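Local coordinates for Es1 family protein (Ehrlichia chaffeensis, PDB 3L3B) that is of unconfirmed function but belongs to the DJ-1/PfpI family, with an amidotransferase-like domain, and may act in isoprenoid biosynthesis, at residues 143-148 against 168-173. Residues are numbered along the deposited sequence; the frame is centred on the assembly and turned at random.
Sequences AVREFY and LKDIAK
Arg145 and Tyr148, one turn apart on helix 138-149, reach out like two prongs, and the methyl ends of Leu168 and Ile171 fill the cleft between them. CD2 of Leu168 enters deepest, 3.7 Å from CD of Arg145 and equally close to CG of Tyr148, while its sister methyl CD1 lies over one face of the tyrosine ring. The tip of Ile171 plugs the outer part of the same cleft: its CD1 packs against Arg145 CD and over one face of the guanidinium, 3.5 Å from the plane and displaced toward the rim, and also touches CD2 and CE2 of the tyrosine ring, at a slant. With CG of Tyr148 anti to the backbone N (chi1 180°), the ring extends across the gap until its OH meets CB of Ala172 at 3.4 Å. In the Rossmann-like alpha/beta sandwich of DJ-1/PfpI proteins, helix 138-149 forms the crossover from strand 110-113 to the parallel strand 154-157, and residues 168-173 are the loop after helix 160-168. That turn is closed on itself by Leu168 O, which accepts from the backbone N of both Ile171 and Ala172, bringing Leu168 and Ile171 to the same side, toward the helix. Polar ends lie around the apolar plug. Arg145 bends at chi2 (-87°), which lays its chain along Leu168, and its NE donates to Leu167 O. Asp170 OD2 stays 4.1 Å from Arg145 NH1, too far for a salt bridge, with the carboxylate turned 80° from the guanidinium plane; a water accepting from NH1 and donating to OD2 spans the difference. At the outer end Tyr148 OH is hydrogen-bonded to Asn207 OD1, and a second water that donates to Ile171 O makes only a weak, 3.4 Å bond to Tyr148 OH.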
loop_
_atom_site.group_PDB
_atom_site.type_symbol
_atom_site.label_atom_id
_atom_site.label_comp_id
_atom_site.label_asym_id
_atom_site.label_seq_id
_atom_site.Cartn_x
_atom_site.Cartn_y
_atom_site.Cartn_z
ATOM N N ALA B 143 1.146 -23.614 7.697
ATOM C CA ALA B 143 1.895 -23.000 6.618
ATOM C C ALA B 143 3.264 -22.519 7.070
ATOM O O ALA B 143 4.256 -22.840 6.434
ATOM C CB ALA B 143 1.112 -21.837 6.007
ATOM N N VAL B 144 3.311 -21.759 8.158
ATOM C CA VAL B 144 4.573 -21.254 8.667
ATOM C C VAL B 144 5.455 -22.415 9.174
ATOM O O VAL B 144 6.622 -22.415 8.891
ATOM C CB VAL B 144 4.410 -20.200 9.773
ATOM C CG1 VAL B 144 5.746 -19.724 10.229
ATOM C CG2 VAL B 144 3.555 -18.940 9.294
ATOM N N ARG B 145 4.888 -23.404 9.886
ATOM C CA ARG B 145 5.653 -24.595 10.280
ATOM C C ARG B 145 6.203 -25.355 9.058
ATOM O O ARG B 145 7.291 -25.924 9.134
ATOM C CB ARG B 145 4.800 -25.550 11.139
ATOM C CG ARG B 145 4.389 -24.979 12.506
ATOM C CD ARG B 145 5.471 -25.269 13.504
ATOM N NE ARG B 145 5.124 -25.018 14.902
ATOM C CZ ARG B 145 4.894 -25.945 15.819
ATOM N NH1 ARG B 145 4.652 -25.565 17.076
ATOM N NH2 ARG B 145 4.917 -27.241 15.499
ATOM N N GLU B 146 5.464 -25.384 7.934
ATOM C CA GLU B 146 5.973 -26.080 6.752
ATOM C C GLU B 146 7.199 -25.382 6.197
ATOM O O GLU B 146 8.167 -26.031 5.821
ATOM C CB GLU B 146 4.918 -26.264 5.658
ATOM C CG GLU B 146 4.004 -27.443 5.886
ATOM C CD GLU B 146 3.135 -27.730 4.684
ATOM O OE1 GLU B 146 3.610 -28.416 3.763
ATOM O OE2 GLU B 146 1.983 -27.248 4.652
ATOM N N PHE B 147 7.165 -24.059 6.166
ATOM C CA PHE B 147 8.341 -23.279 5.747
ATOM C C PHE B 147 9.470 -23.529 6.751
ATOM O O PHE B 147 10.599 -23.806 6.354
ATOM C CB PHE B 147 8.044 -21.787 5.668
ATOM C CG PHE B 147 7.484 -21.347 4.325
ATOM C CD1 PHE B 147 8.344 -21.084 3.252
ATOM C CD2 PHE B 147 6.138 -21.281 4.124
ATOM C CE1 PHE B 147 7.850 -20.709 2.002
ATOM C CE2 PHE B 147 5.636 -20.918 2.881
ATOM C CZ PHE B 147 6.512 -20.623 1.823
ATOM N N TYR B 148 9.164 -23.461 8.034
ATOM C CA TYR B 148 10.214 -23.654 9.060
ATOM C C TYR B 148 10.799 -25.044 8.998
ATOM O O TYR B 148 12.035 -25.223 9.013
ATOM C CB TYR B 148 9.690 -23.377 10.466
ATOM C CG TYR B 148 10.749 -23.579 11.502
ATOM C CD1 TYR B 148 11.756 -22.650 11.668
ATOM C CD2 TYR B 148 10.771 -24.730 12.283
ATOM C CE1 TYR B 148 12.756 -22.858 12.604
ATOM C CE2 TYR B 148 11.775 -24.949 13.239
ATOM C CZ TYR B 148 12.750 -23.997 13.385
ATOM O OH TYR B 148 13.768 -24.204 14.282
ATOM N N LEU B 168 6.033 -21.159 16.792
ATOM C CA LEU B 168 7.220 -22.058 16.806
ATOM C C LEU B 168 7.680 -22.554 18.214
ATOM O O LEU B 168 8.559 -23.416 18.328
ATOM C CB LEU B 168 8.367 -21.401 16.075
ATOM C CG LEU B 168 8.190 -21.215 14.571
ATOM C CD1 LEU B 168 9.339 -20.373 13.982
ATOM C CD2 LEU B 168 7.997 -22.579 13.830
ATOM N N LYS B 169 7.085 -22.026 19.271
ATOM C CA LYS B 169 7.651 -22.145 20.619
ATOM C C LYS B 169 7.808 -23.564 21.150
ATOM O O LYS B 169 8.657 -23.800 21.996
ATOM C CB LYS B 169 6.821 -21.341 21.622
ATOM C CG LYS B 169 5.580 -22.053 22.095
ATOM C CD LYS B 169 4.588 -21.063 22.714
ATOM C CE LYS B 169 4.585 -21.110 24.246
ATOM N NZ LYS B 169 3.260 -20.521 24.713
ATOM N N ASP B 170 6.978 -24.487 20.678
ATOM C CA ASP B 170 7.091 -25.877 21.115
ATOM C C ASP B 170 8.231 -26.623 20.456
ATOM O O ASP B 170 8.647 -27.618 20.961
ATOM C CB ASP B 170 5.796 -26.638 20.864
ATOM C CG ASP B 170 4.619 -26.034 21.625
ATOM O OD1 ASP B 170 4.781 -25.676 22.840
ATOM O OD2 ASP B 170 3.548 -25.926 21.001
ATOM N N ILE B 171 8.728 -26.131 19.333
ATOM C CA ILE B 171 9.808 -26.795 18.627
ATOM C C ILE B 171 11.074 -25.937 18.480
ATOM O O ILE B 171 12.106 -26.454 18.099
ATOM C CB ILE B 171 9.338 -27.309 17.223
ATOM C CG1 ILE B 171 8.959 -26.147 16.309
ATOM C CG2 ILE B 171 8.174 -28.361 17.384
ATOM C CD1 ILE B 171 8.664 -26.551 14.840
ATOM N N ALA B 172 11.000 -24.633 18.795
ATOM C CA ALA B 172 12.156 -23.772 18.700
ATOM C C ALA B 172 12.035 -22.525 19.600
ATOM O O ALA B 172 10.922 -22.031 19.853
ATOM C CB ALA B 172 12.313 -23.329 17.222
ATOM N N LYS B 173 13.169 -21.970 20.005
ATOM C CA LYS B 173 13.202 -20.716 20.761
ATOM C C LYS B 173 13.859 -19.696 19.827
ATOM O O LYS B 173 15.072 -19.737 19.678
ATOM C CB LYS B 173 14.043 -20.915 22.028
ATOM C CG LYS B 173 14.439 -19.633 22.785
ATOM C CD LYS B 173 15.004 -19.848 24.173
ATOM C CE LYS B 173 13.977 -20.269 25.183
ATOM N NZ LYS B 173 14.512 -19.990 26.581
HETATM O O HOH W 1 2.663 -27.032 18.755
HETATM O O HOH W 2 13.938 -26.786 16.412
#